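Local structure of Dot/Icm T4SS effector (Legionella pneumophila, 6VVE) at residues 100-105 and 133-138; 126-131 and 201-206; 148-153 and 193-198. The protein acts as an effector kinase that Legionella pneumophila delivers through its Dot/Icm secretion system and that host inositol hexakisphosphate activates. All coordinates share one frame; numbering follows the deposited sequence.

The three contacts run from the inositol hexakisphosphate pocket to the ADP pocket and the hairpin beside it. Contact 1 packs the start of helix 102-121 on strand 132-134, an outermost strand of the five-stranded antiparallel sheet. Contact 2 uses the chain just before that strand, so the two adjoin in sequence and their segments alternate, although their centres lie about 21 Å apart. Contact 3 closes within the loop spanned by contact 2, with centres about 11 Å apart. Strands 194-196 and 201-203, one from each of these contacts, pair antiparallel, and both contacts touch ADP. Contact 1, about 30 Å from contact 3 between centres, reaches the inositol phosphate instead, consistent with separate regulatory and nucleotide sites.

Contact 1 of 3, residues 100-105 and 133-138; sequences HPREFY and WNIKNE. With IHP (inositol hexakisphosphate), chain B.
Y105 lies against one face of the W133 indole where the first turn of helix 102-121 covers the edge strand 132-134, a helix-on-sheet packing as in the N-lobe of kinases. The Y105 CD1 atom sits above the indole, displaced toward its rim and 3.5 Å from W133 CD2. With the ring planes 48° apart, the pair meets obliquely. The tyrosine reaches this position with CG anti to its carbonyl carbon (chi1 -63°), and a weak hydrogen bond from H100 ND1, in the imidazole plane, meets its OH. The indole NE1 is hydrogen-bonded to the carbonyl of D207, which fixes the ring's rotation.

Next to the aromatic pair, I135 presents two branches to the helix. Its CG2 approaches Y105 CB at 3.7 Å, while its CD1 meets R102 CG, also at 3.7 Å, the two side chains crossing at about a right angle. E138 bends back at chi2 and brings its carboxylate to the start of the helix: OE1 touches R102 CB at 3.4 Å, and OE2 comes within 2.7 Å of H100 O, two acceptors in a close approach that is doubtful as modelled. R99 makes a long, weak ion pair with OE2.

Segment 133-138 also reaches the ligand. K136, extended beyond CG, delivers its ammonium among three phosphates of inositol hexakisphosphate, where NZ donates to O43 at 2.7 Å, O35 at 2.8 Å and O44 at 2.9 Å.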
loop_
_atom_site.group_PDB
_atom_site.type_symbol
_atom_site.label_atom_id
_atom_site.label_comp_id
_atom_site.label_asym_id
_atom_site.label_seq_id
_atom_site.Cartn_x
_atom_site.Cartn_y
_atom_site.Cartn_z
ATOM N N HIS A 100 -4.740 -10.335 -19.954
ATOM C CA HIS A 100 -6.103 -10.284 -19.454
ATOM C C HIS A 100 -6.916 -9.348 -20.337
ATOM O O HIS A 100 -6.351 -8.526 -21.064
ATOM C CB HIS A 100 -6.150 -9.799 -18.001
ATOM C CG HIS A 100 -5.181 -10.494 -17.099
ATOM N ND1 HIS A 100 -3.858 -10.123 -17.003
ATOM C CD2 HIS A 100 -5.341 -11.540 -16.254
ATOM C CE1 HIS A 100 -3.244 -10.907 -16.136
ATOM N NE2 HIS A 100 -4.122 -11.776 -15.667
ATOM N N PRO A 101 -8.242 -9.462 -20.299
ATOM C CA PRO A 101 -9.078 -8.529 -21.067
ATOM C C PRO A 101 -9.011 -7.122 -20.492
ATOM O O PRO A 101 -8.622 -6.903 -19.341
ATOM C CB PRO A 101 -10.495 -9.110 -20.937
ATOM C CG PRO A 101 -10.307 -10.516 -20.446
ATOM C CD PRO A 101 -9.042 -10.505 -19.630
ATOM N N ARG A 102 -9.415 -6.160 -21.326
ATOM C CA ARG A 102 -9.492 -4.769 -20.886
ATOM C C ARG A 102 -10.286 -4.642 -19.593
ATOM O O ARG A 102 -9.876 -3.926 -18.670
ATOM C CB ARG A 102 -10.118 -3.918 -21.991
ATOM C CG ARG A 102 -10.622 -2.559 -21.548
ATOM C CD ARG A 102 -11.246 -1.805 -22.727
ATOM N NE ARG A 102 -10.290 -1.614 -23.816
ATOM C CZ ARG A 102 -10.589 -1.073 -24.993
ATOM N NH1 ARG A 102 -11.828 -0.666 -25.244
ATOM N NH2 ARG A 102 -9.650 -0.942 -25.922
ATOM N N GLU A 103 -11.426 -5.335 -19.505
ATOM C CA GLU A 103 -12.274 -5.214 -18.323
ATOM C C GLU A 103 -11.546 -5.642 -17.055
ATOM O O GLU A 103 -11.879 -5.173 -15.963
ATOM C CB GLU A 103 -13.548 -6.043 -18.506
ATOM C CG GLU A 103 -14.481 -5.543 -19.612
ATOM C CD GLU A 103 -13.977 -5.869 -21.011
ATOM O OE1 GLU A 103 -13.084 -6.739 -21.144
ATOM O OE2 GLU A 103 -14.468 -5.249 -21.979
ATOM N N PHE A 104 -10.555 -6.527 -17.177
ATOM C CA PHE A 104 -9.780 -6.939 -16.013
ATOM C C PHE A 104 -8.996 -5.768 -15.442
ATOM O O PHE A 104 -8.953 -5.578 -14.218
ATOM C CB PHE A 104 -8.842 -8.085 -16.396
ATOM C CG PHE A 104 -7.903 -8.496 -15.299
ATOM C CD1 PHE A 104 -8.307 -9.381 -14.317
ATOM C CD2 PHE A 104 -6.610 -8.004 -15.259
ATOM C CE1 PHE A 104 -7.444 -9.763 -13.311
ATOM C CE2 PHE A 104 -5.743 -8.381 -14.255
ATOM C CZ PHE A 104 -6.159 -9.263 -13.281
ATOM N N TYR A 105 -8.374 -4.968 -16.311
ATOM C CA TYR A 105 -7.615 -3.814 -15.842
ATOM C C TYR A 105 -8.531 -2.674 -15.416
ATOM O O TYR A 105 -8.230 -1.965 -14.449
ATOM C CB TYR A 105 -6.652 -3.345 -16.933
ATOM C CG TYR A 105 -5.605 -4.370 -17.295
ATOM C CD1 TYR A 105 -4.518 -4.602 -16.462
ATOM C CD2 TYR A 105 -5.696 -5.101 -18.473
ATOM C CE1 TYR A 105 -3.552 -5.540 -16.789
ATOM C CE2 TYR A 105 -4.737 -6.041 -18.809
ATOM C CZ TYR A 105 -3.666 -6.254 -17.963
ATOM O OH TYR A 105 -2.707 -7.187 -18.286
ATOM N N TRP A 133 -3.755 1.476 -14.976
ATOM C CA TRP A 133 -3.433 0.711 -16.169
ATOM C C TRP A 133 -3.988 1.447 -17.386
ATOM O O TRP A 133 -5.198 1.692 -17.471
ATOM C CB TRP A 133 -4.023 -0.694 -16.083
ATOM C CG TRP A 133 -3.334 -1.584 -15.106
ATOM C CD1 TRP A 133 -3.728 -1.863 -13.829
ATOM C CD2 TRP A 133 -2.123 -2.317 -15.324
ATOM N NE1 TRP A 133 -2.835 -2.728 -13.241
ATOM C CE2 TRP A 133 -1.844 -3.026 -14.137
ATOM C CE3 TRP A 133 -1.252 -2.447 -16.405
ATOM C CZ2 TRP A 133 -0.727 -3.845 -14.003
ATOM C CZ3 TRP A 133 -0.144 -3.270 -16.270
ATOM C CH2 TRP A 133 0.107 -3.956 -15.078
ATOM N N ASN A 134 -3.105 1.796 -18.314
ATOM C CA ASN A 134 -3.515 2.411 -19.568
ATOM C C ASN A 134 -3.960 1.317 -20.529
ATOM O O ASN A 134 -3.208 0.369 -20.799
ATOM C CB ASN A 134 -2.366 3.221 -20.162
ATOM C CG ASN A 134 -2.819 4.111 -21.306
ATOM O OD1 ASN A 134 -3.212 3.626 -22.372
ATOM N ND2 ASN A 134 -2.761 5.421 -21.091
ATOM N N ILE A 135 -5.179 1.451 -21.052
ATOM C CA ILE A 135 -5.795 0.371 -21.811
ATOM C C ILE A 135 -6.338 0.854 -23.148
ATOM O O ILE A 135 -7.183 0.187 -23.760
ATOM C CB ILE A 135 -6.924 -0.280 -20.981
ATOM C CG1 ILE A 135 -8.020 0.761 -20.708
ATOM C CG2 ILE A 135 -6.377 -0.840 -19.688
ATOM C CD1 ILE A 135 -9.109 0.285 -19.789
ATOM N N LYS A 136 -5.858 2.005 -23.620
ATOM C CA LYS A 136 -6.355 2.512 -24.898
ATOM C C LYS A 136 -5.960 1.579 -26.040
ATOM O O LYS A 136 -6.629 1.539 -27.074
ATOM C CB LYS A 136 -5.853 3.932 -25.149
ATOM C CG LYS A 136 -4.349 4.087 -25.322
ATOM C CD LYS A 136 -3.958 5.553 -25.157
ATOM C CE LYS A 136 -2.468 5.769 -25.394
ATOM N NZ LYS A 136 -2.079 7.199 -25.221
ATOM N N ASN A 137 -4.874 0.819 -25.874
ATOM C CA ASN A 137 -4.540 -0.309 -26.744
ATOM C C ASN A 137 -4.600 -1.568 -25.881
ATOM O O ASN A 137 -3.757 -1.756 -24.995
ATOM C CB ASN A 137 -3.158 -0.144 -27.379
ATOM C CG ASN A 137 -2.822 -1.270 -28.352
ATOM O OD1 ASN A 137 -3.309 -2.396 -28.218
ATOM N ND2 ASN A 137 -1.979 -0.969 -29.337
ATOM N N GLU A 138 -5.595 -2.424 -26.131
ATOM C CA GLU A 138 -5.778 -3.623 -25.317
ATOM C C GLU A 138 -4.596 -4.580 -25.425
ATOM O O GLU A 138 -4.412 -5.423 -24.542
ATOM C CB GLU A 138 -7.083 -4.322 -25.719
ATOM C CG GLU A 138 -7.220 -5.769 -25.253
ATOM C CD GLU A 138 -7.095 -5.935 -23.749
ATOM O OE1 GLU A 138 -7.065 -4.913 -23.028
ATOM O OE2 GLU A 138 -7.015 -7.095 -23.284
HETATM C C1 IHP B . 1.918 11.380 -22.128
HETATM C C2 IHP B . 2.018 11.718 -23.625
HETATM C C3 IHP B . 1.119 10.809 -24.464
HETATM C C4 IHP B . -0.337 10.890 -23.985
HETATM C C5 IHP B . -0.431 10.434 -22.516
HETATM C C6 IHP B . 0.478 11.260 -21.609
HETATM O O11 IHP B . 2.545 12.410 -21.386
HETATM P P1 IHP B . 3.979 12.102 -20.666
HETATM O O21 IHP B . 3.966 12.662 -19.265
HETATM O O31 IHP B . 4.232 10.613 -20.636
HETATM O O41 IHP B . 5.091 12.776 -21.467
HETATM O O12 IHP B . 3.360 11.544 -24.012
HETATM P P2 IHP B . 4.122 12.774 -24.808
HETATM O O22 IHP B . 3.252 14.004 -24.802
HETATM O O32 IHP B . 5.419 13.074 -24.111
HETATM O O42 IHP B . 4.382 12.345 -26.228
HETATM O O13 IHP B . 1.562 9.492 -24.302
HETATM P P3 IHP B . 1.710 8.500 -25.601
HETATM O O23 IHP B . 1.607 9.308 -26.884
HETATM O O33 IHP B . 3.069 7.813 -25.531
HETATM O O43 IHP B . 0.626 7.445 -25.577
HETATM O O14 IHP B . -1.140 10.073 -24.778
HETATM P P4 IHP B . -2.521 10.735 -25.389
HETATM O O24 IHP B . -2.184 11.893 -26.290
HETATM O O34 IHP B . -3.367 11.252 -24.238
HETATM O O44 IHP B . -3.285 9.692 -26.168
HETATM O O15 IHP B . -1.747 10.578 -22.075
HETATM P P5 IHP B . -2.626 9.234 -21.752
HETATM O O25 IHP B . -4.080 9.494 -22.090
HETATM O O35 IHP B . -2.130 8.071 -22.570
HETATM O O45 IHP B . -2.489 8.907 -20.281
HETATM O O16 IHP B . 0.533 10.642 -20.339
HETATM P P6 IHP B . -0.177 11.384 -19.050
HETATM O O26 IHP B . 0.799 11.443 -17.894
HETATM O O36 IHP B . -0.595 12.784 -19.428
HETATM O O46 IHP B . -1.401 10.583 -18.655
#

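Contact 2 of 3, residues 126-131 and 201-206; sequences EHFVLG and VKTIDL. With ADP (adenosine-5'-diphosphate), chain C.
H127 turns its imidazole toward V201 with CG anti to the carbonyl carbon (chi1 -69°), while K202, straight as far as CE, folds at its last torsion (chi4 -72°) to bring NZ to the carbonyl of E126. The histidine bond is nearly linear: ND1 gives its hydrogen to V201 O at 3.0 Å with an N-H...O angle of 170°, and the acceptor lies in the ring plane. The lysine approaches E126 O in the carbonyl plane, on a lone pair, although the modelled separation is short enough for its exact value to be doubtful.

Between these groups the backbones form a single parallel bridge. T203 donates from N to H127 O at 3.0 Å and accepts at O from V129 N at 3.2 Å, bracketing F128, whose CD2 presses on T203 CG2 at 3.4 Å. Water 1 extends the link, donating to V129 O and accepting from L206 N.

V129 and I204 run alongside each other, with 3.9 Å between their CG2 atoms. Their other branches reach ADP: I204 CD1 lies over the base at C8, 3.6 Å away, and V129 CG1 stands 4.0 Å from N6 at its edge, apolar lining of a kinase-type adenine pocket.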
loop_
_atom_site.group_PDB
_atom_site.type_symbol
_atom_site.label_atom_id
_atom_site.label_comp_id
_atom_site.label_asym_id
_atom_site.label_seq_id
_atom_site.Cartn_x
_atom_site.Cartn_y
_atom_site.Cartn_z
ATOM N N GLU A 126 0.994 9.329 0.692
ATOM C CA GLU A 126 2.391 9.518 0.320
ATOM C C GLU A 126 3.232 8.258 0.508
ATOM O O GLU A 126 4.300 8.151 -0.099
ATOM C CB GLU A 126 2.997 10.667 1.141
ATOM C CG GLU A 126 2.957 10.440 2.654
ATOM C CD GLU A 126 1.868 11.241 3.351
ATOM O OE1 GLU A 126 0.757 11.372 2.787
ATOM O OE2 GLU A 126 2.134 11.749 4.462
ATOM N N HIS A 127 2.786 7.316 1.332
ATOM C CA HIS A 127 3.563 6.122 1.654
ATOM C C HIS A 127 3.330 4.972 0.685
ATOM O O HIS A 127 3.989 3.934 0.805
ATOM C CB HIS A 127 3.237 5.650 3.074
ATOM C CG HIS A 127 3.728 6.577 4.149
ATOM N ND1 HIS A 127 5.052 6.633 4.536
ATOM C CD2 HIS A 127 3.071 7.470 4.928
ATOM C CE1 HIS A 127 5.190 7.527 5.499
ATOM N NE2 HIS A 127 4.003 8.052 5.753
ATOM N N PHE A 128 2.418 5.120 -0.264
ATOM C CA PHE A 128 2.070 4.058 -1.195
ATOM C C PHE A 128 2.083 4.610 -2.614
ATOM O O PHE A 128 1.629 5.732 -2.860
ATOM C CB PHE A 128 0.692 3.471 -0.867
ATOM C CG PHE A 128 0.553 3.020 0.559
ATOM C CD1 PHE A 128 0.203 3.927 1.554
ATOM C CD2 PHE A 128 0.786 1.702 0.914
ATOM C CE1 PHE A 128 0.086 3.517 2.873
ATOM C CE2 PHE A 128 0.670 1.292 2.229
ATOM C CZ PHE A 128 0.318 2.205 3.212
ATOM N N VAL A 129 2.604 3.828 -3.550
ATOM C CA VAL A 129 2.770 4.266 -4.943
ATOM C C VAL A 129 1.698 3.516 -5.734
ATOM O O VAL A 129 1.913 2.436 -6.271
ATOM C CB VAL A 129 4.167 4.012 -5.473
ATOM C CG1 VAL A 129 4.244 4.389 -6.947
ATOM C CG2 VAL A 129 5.192 4.778 -4.669
ATOM N N LEU A 130 0.531 4.149 -5.883
ATOM C CA LEU A 130 -0.528 3.601 -6.717
ATOM C C LEU A 130 -0.474 4.232 -8.110
ATOM O O LEU A 130 0.277 5.185 -8.367
ATOM C CB LEU A 130 -1.896 3.826 -6.073
ATOM C CG LEU A 130 -2.171 2.988 -4.823
ATOM C CD1 LEU A 130 -3.493 3.387 -4.167
ATOM C CD2 LEU A 130 -2.190 1.507 -5.174
ATOM N N GLY A 131 -1.285 3.691 -9.011
ATOM C CA GLY A 131 -1.265 4.131 -10.392
ATOM C C GLY A 131 -2.442 3.546 -11.131
ATOM O O GLY A 131 -3.371 3.021 -10.520
ATOM N N VAL A 201 9.651 6.507 3.870
ATOM C CA VAL A 201 9.706 5.211 3.209
ATOM C C VAL A 201 8.370 4.989 2.512
ATOM O O VAL A 201 7.311 5.194 3.119
ATOM C CB VAL A 201 10.010 4.085 4.211
ATOM C CG1 VAL A 201 9.636 2.734 3.621
ATOM C CG2 VAL A 201 11.467 4.114 4.599
ATOM N N LYS A 202 8.423 4.588 1.244
ATOM C CA LYS A 202 7.255 4.246 0.456
ATOM C C LYS A 202 7.313 2.768 0.081
ATOM O O LYS A 202 8.348 2.101 0.212
ATOM C CB LYS A 202 7.176 5.107 -0.809
ATOM C CG LYS A 202 7.273 6.608 -0.566
ATOM C CD LYS A 202 7.353 7.365 -1.890
ATOM C CE LYS A 202 7.466 8.867 -1.676
ATOM N NZ LYS A 202 6.195 9.461 -1.190
ATOM N N THR A 203 6.190 2.250 -0.396
ATOM C CA THR A 203 6.110 0.869 -0.846
ATOM C C THR A 203 5.558 0.830 -2.267
ATOM O O THR A 203 4.632 1.577 -2.611
ATOM C CB THR A 203 5.239 0.011 0.077
ATOM O OG1 THR A 203 5.334 -1.368 -0.334
ATOM C CG2 THR A 203 3.778 0.445 0.036
ATOM N N ILE A 204 6.114 -0.068 -3.082
ATOM C CA ILE A 204 5.760 -0.182 -4.490
ATOM C C ILE A 204 5.208 -1.574 -4.763
ATOM O O ILE A 204 4.897 -2.327 -3.834
ATOM C CB ILE A 204 6.982 0.115 -5.378
ATOM C CG1 ILE A 204 8.148 -0.806 -5.011
ATOM C CG2 ILE A 204 7.390 1.571 -5.234
ATOM C CD1 ILE A 204 9.344 -0.711 -5.957
ATOM N N ASP A 205 5.097 -1.932 -6.043
ATOM C CA ASP A 205 4.571 -3.235 -6.461
ATOM C C ASP A 205 3.098 -3.369 -6.085
ATOM O O ASP A 205 2.656 -4.423 -5.623
ATOM C CB ASP A 205 5.390 -4.377 -5.861
ATOM C CG ASP A 205 5.162 -5.701 -6.576
ATOM O OD1 ASP A 205 4.676 -5.695 -7.724
ATOM O OD2 ASP A 205 5.465 -6.757 -5.985
ATOM N N LEU A 206 2.336 -2.288 -6.287
ATOM C CA LEU A 206 0.906 -2.261 -5.994
ATOM C C LEU A 206 0.050 -2.173 -7.255
ATOM O O LEU A 206 -1.086 -1.680 -7.194
ATOM C CB LEU A 206 0.595 -1.089 -5.061
ATOM C CG LEU A 206 1.103 -1.171 -3.627
ATOM C CD1 LEU A 206 0.932 0.162 -2.915
ATOM C CD2 LEU A 206 0.389 -2.271 -2.861
HETATM P PB ADP C . 8.713 -6.739 -7.947
HETATM O O1B ADP C . 8.783 -6.950 -6.447
HETATM O O2B ADP C . 10.059 -6.763 -8.621
HETATM O O3B ADP C . 7.642 -7.556 -8.650
HETATM P PA ADP C . 8.206 -4.401 -9.481
HETATM O O1A ADP C . 7.032 -3.460 -9.410
HETATM O O2A ADP C . 8.307 -5.380 -10.619
HETATM O O3A ADP C . 8.205 -5.210 -8.089
HETATM O "O5'" ADP C . 9.524 -3.493 -9.465
HETATM C "C5'" ADP C . 10.787 -3.995 -9.872
HETATM C "C4'" ADP C . 11.828 -2.917 -9.718
HETATM O "O4'" ADP C . 11.529 -1.766 -10.533
HETATM C "C3'" ADP C . 11.966 -2.403 -8.265
HETATM O "O3'" ADP C . 12.883 -3.133 -7.496
HETATM C "C2'" ADP C . 12.410 -0.939 -8.470
HETATM O "O2'" ADP C . 13.823 -0.851 -8.463
HETATM C "C1'" ADP C . 11.851 -0.548 -9.849
HETATM N N9 ADP C . 10.644 0.275 -9.628
HETATM C C8 ADP C . 9.387 -0.205 -9.518
HETATM N N7 ADP C . 8.505 0.806 -9.303
HETATM C C5 ADP C . 9.212 1.949 -9.278
HETATM C C6 ADP C . 8.899 3.379 -9.095
HETATM N N6 ADP C . 7.626 3.772 -8.905
HETATM N N1 ADP C . 9.922 4.270 -9.134
HETATM C C2 ADP C . 11.203 3.876 -9.328
HETATM N N3 ADP C . 11.548 2.587 -9.501
HETATM C C4 ADP C . 10.619 1.598 -9.490
HETATM O O HOH W 1 3.336 0.355 -7.119
#

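Contact 3 of 3, residues 148-153 and 193-198; sequences INAIPI and NLIATE. With ADP (adenosine-5'-diphosphate), chain C.
I151 N donates to A196 O at 2.8 Å, with an N-H...O angle of 145°, and this is the direct backbone hydrogen bond between two segments whose end-to-end directions stand 88° apart. The arrangement joins the chain leaving what corresponds to the kinase hinge to the beta hairpin of strands 194-196 and 201-203. Consistent with this, the backbone N of I148 binds N1 of the ADP adenine at 3.2 Å, a contact of the kind by which kinases read the base.

The I148 side chain touches both the adenine and the hairpin. With CG1 lodged between the backbone N and the carbonyl carbon (chi1 60°), that methylene lies over the face of the adenine at N1, and the extended tip carries CD1 on to I195 CB at 3.7 Å. I148 thus lies between the base and I195, and the two isoleucines cross at a slant. The CG2 branch of I195, anti to its own backbone N, meets the methyl of A150 at 3.5 Å, a tight carbon pair.

Further along, I151 folds over the strand end: CG1 rides close to the carbonyl of A196, and CD1 comes to 3.3 Å from T197 O. That carbonyl oxygen also receives a hydrogen bond from K161 NZ of helix 159-174, which backs this side. T197 CG2 packs near the carbonyl oxygen of N149. The methyl of A196 points to the linker and touches I153 CG2 at 3.7 Å, although I153 is poorly ordered and this touch is correspondingly uncertain.

Two waters supplement the direct bond. Water 2 donates to N149 O and takes a weak bond from E198 N, whereas water 3 donates to I151 O at 3.1 Å and accepts from A196 N at 3.1 Å.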
loop_
_atom_site.group_PDB
_atom_site.type_symbol
_atom_site.label_atom_id
_atom_site.label_comp_id
_atom_site.label_asym_id
_atom_site.label_seq_id
_atom_site.Cartn_x
_atom_site.Cartn_y
_atom_site.Cartn_z
ATOM N N ILE A 148 9.638 7.295 -8.137
ATOM C CA ILE A 148 10.298 7.659 -6.890
ATOM C C ILE A 148 11.790 7.386 -7.026
ATOM O O ILE A 148 12.238 6.659 -7.920
ATOM C CB ILE A 148 9.706 6.905 -5.684
ATOM C CG1 ILE A 148 9.870 5.394 -5.863
ATOM C CG2 ILE A 148 8.231 7.266 -5.518
ATOM C CD1 ILE A 148 9.231 4.575 -4.757
ATOM N N ASN A 149 12.569 7.990 -6.126
ATOM C CA ASN A 149 14.029 7.943 -6.171
ATOM C C ASN A 149 14.546 7.361 -4.862
ATOM O O ASN A 149 14.432 7.997 -3.806
ATOM C CB ASN A 149 14.607 9.334 -6.414
ATOM C CG ASN A 149 14.193 9.910 -7.755
ATOM O OD1 ASN A 149 14.704 9.504 -8.804
ATOM N ND2 ASN A 149 13.272 10.870 -7.733
ATOM N N ALA A 150 15.124 6.165 -4.934
ATOM C CA ALA A 150 15.606 5.489 -3.740
ATOM C C ALA A 150 16.906 6.112 -3.248
ATOM O O ALA A 150 17.730 6.586 -4.032
ATOM C CB ALA A 150 15.823 4.000 -4.016
ATOM N N ILE A 151 17.083 6.108 -1.931
ATOM C CA ILE A 151 18.316 6.590 -1.317
ATOM C C ILE A 151 18.749 5.581 -0.261
ATOM O O ILE A 151 17.975 4.672 0.074
ATOM C CB ILE A 151 18.139 7.993 -0.717
ATOM C CG1 ILE A 151 17.028 8.000 0.328
ATOM C CG2 ILE A 151 17.840 9.004 -1.823
ATOM C CD1 ILE A 151 17.337 8.878 1.523
ATOM N N PRO A 152 19.961 5.691 0.283
ATOM C CA PRO A 152 20.422 4.692 1.252
ATOM C C PRO A 152 19.510 4.606 2.464
ATOM O O PRO A 152 18.783 5.539 2.808
ATOM C CB PRO A 152 21.821 5.187 1.652
ATOM C CG PRO A 152 22.270 6.009 0.495
ATOM C CD PRO A 152 21.021 6.662 -0.056
ATOM N N ILE A 153 19.568 3.451 3.119
ATOM C CA ILE A 153 18.813 3.180 4.332
ATOM C C ILE A 153 19.783 3.040 5.492
ATOM O O ILE A 153 20.779 2.316 5.394
ATOM C CB ILE A 153 17.954 1.911 4.183
ATOM C CG1 ILE A 153 18.822 0.696 3.854
ATOM C CG2 ILE A 153 16.910 2.110 3.089
ATOM C CD1 ILE A 153 18.505 -0.529 4.698
ATOM N N ASN A 193 10.345 -4.223 -1.933
ATOM C CA ASN A 193 9.166 -3.403 -2.163
ATOM C C ASN A 193 9.041 -2.258 -1.161
ATOM O O ASN A 193 8.005 -1.587 -1.136
ATOM C CB ASN A 193 7.908 -4.277 -2.134
ATOM C CG ASN A 193 7.827 -5.209 -3.335
ATOM O OD1 ASN A 193 8.418 -4.941 -4.387
ATOM N ND2 ASN A 193 7.110 -6.306 -3.182
ATOM N N LEU A 194 10.056 -2.038 -0.337
ATOM C CA LEU A 194 10.172 -0.848 0.490
ATOM C C LEU A 194 11.259 0.042 -0.101
ATOM O O LEU A 194 12.390 -0.413 -0.317
ATOM C CB LEU A 194 10.522 -1.203 1.932
ATOM C CG LEU A 194 9.498 -1.993 2.736
ATOM C CD1 LEU A 194 10.060 -2.315 4.119
ATOM C CD2 LEU A 194 8.191 -1.232 2.851
ATOM N N ILE A 195 10.918 1.299 -0.370
ATOM C CA ILE A 195 11.844 2.265 -0.949
ATOM C C ILE A 195 11.927 3.466 -0.015
ATOM O O ILE A 195 10.896 4.034 0.370
ATOM C CB ILE A 195 11.406 2.706 -2.356
ATOM C CG1 ILE A 195 11.056 1.500 -3.225
ATOM C CG2 ILE A 195 12.509 3.532 -3.012
ATOM C CD1 ILE A 195 12.209 0.555 -3.473
ATOM N N ALA A 196 13.147 3.857 0.336
ATOM C CA ALA A 196 13.385 5.023 1.175
ATOM C C ALA A 196 13.704 6.223 0.296
ATOM O O ALA A 196 14.598 6.155 -0.556
ATOM C CB ALA A 196 14.530 4.770 2.155
ATOM N N THR A 197 12.964 7.314 0.494
ATOM C CA THR A 197 13.229 8.583 -0.161
ATOM C C THR A 197 13.767 9.569 0.872
ATOM O O THR A 197 14.079 9.200 2.008
ATOM C CB THR A 197 11.967 9.108 -0.838
ATOM O OG1 THR A 197 10.975 9.404 0.152
ATOM C CG2 THR A 197 11.415 8.070 -1.814
ATOM N N GLU A 198 13.878 10.836 0.474
ATOM C CA GLU A 198 14.427 11.846 1.374
ATOM C C GLU A 198 13.608 11.943 2.659
ATOM O O GLU A 198 14.157 11.904 3.767
ATOM C CB GLU A 198 14.474 13.202 0.667
ATOM C CG GLU A 198 15.348 13.230 -0.573
ATOM C CD GLU A 198 16.827 13.084 -0.253
ATOM O OE1 GLU A 198 17.194 13.096 0.943
ATOM O OE2 GLU A 198 17.625 12.964 -1.204
HETATM P PB ADP C . 8.713 -6.739 -7.947
HETATM O O1B ADP C . 8.783 -6.950 -6.447
HETATM O O2B ADP C . 10.059 -6.763 -8.621
HETATM O O3B ADP C . 7.642 -7.556 -8.650
HETATM P PA ADP C . 8.206 -4.401 -9.481
HETATM O O1A ADP C . 7.032 -3.460 -9.410
HETATM O O2A ADP C . 8.307 -5.380 -10.619
HETATM O O3A ADP C . 8.205 -5.210 -8.089
HETATM O "O5'" ADP C . 9.524 -3.493 -9.465
HETATM C "C5'" ADP C . 10.787 -3.995 -9.872
HETATM C "C4'" ADP C . 11.828 -2.917 -9.718
HETATM O "O4'" ADP C . 11.529 -1.766 -10.533
HETATM C "C3'" ADP C . 11.966 -2.403 -8.265
HETATM O "O3'" ADP C . 12.883 -3.133 -7.496
HETATM C "C2'" ADP C . 12.410 -0.939 -8.470
HETATM O "O2'" ADP C . 13.823 -0.851 -8.463
HETATM C "C1'" ADP C . 11.851 -0.548 -9.849
HETATM N N9 ADP C . 10.644 0.275 -9.628
HETATM C C8 ADP C . 9.387 -0.205 -9.518
HETATM N N7 ADP C . 8.505 0.806 -9.303
HETATM C C5 ADP C . 9.212 1.949 -9.278
HETATM C C6 ADP C . 8.899 3.379 -9.095
HETATM N N6 ADP C . 7.626 3.772 -8.905
HETATM N N1 ADP C . 9.922 4.270 -9.134
HETATM C C2 ADP C . 11.203 3.876 -9.328
HETATM N N3 ADP C . 11.548 2.587 -9.501
HETATM C C4 ADP C . 10.619 1.598 -9.490
HETATM O O HOH W 2 14.404 10.669 -2.896
HETATM O O HOH W 3 15.804 2.464 -0.311
#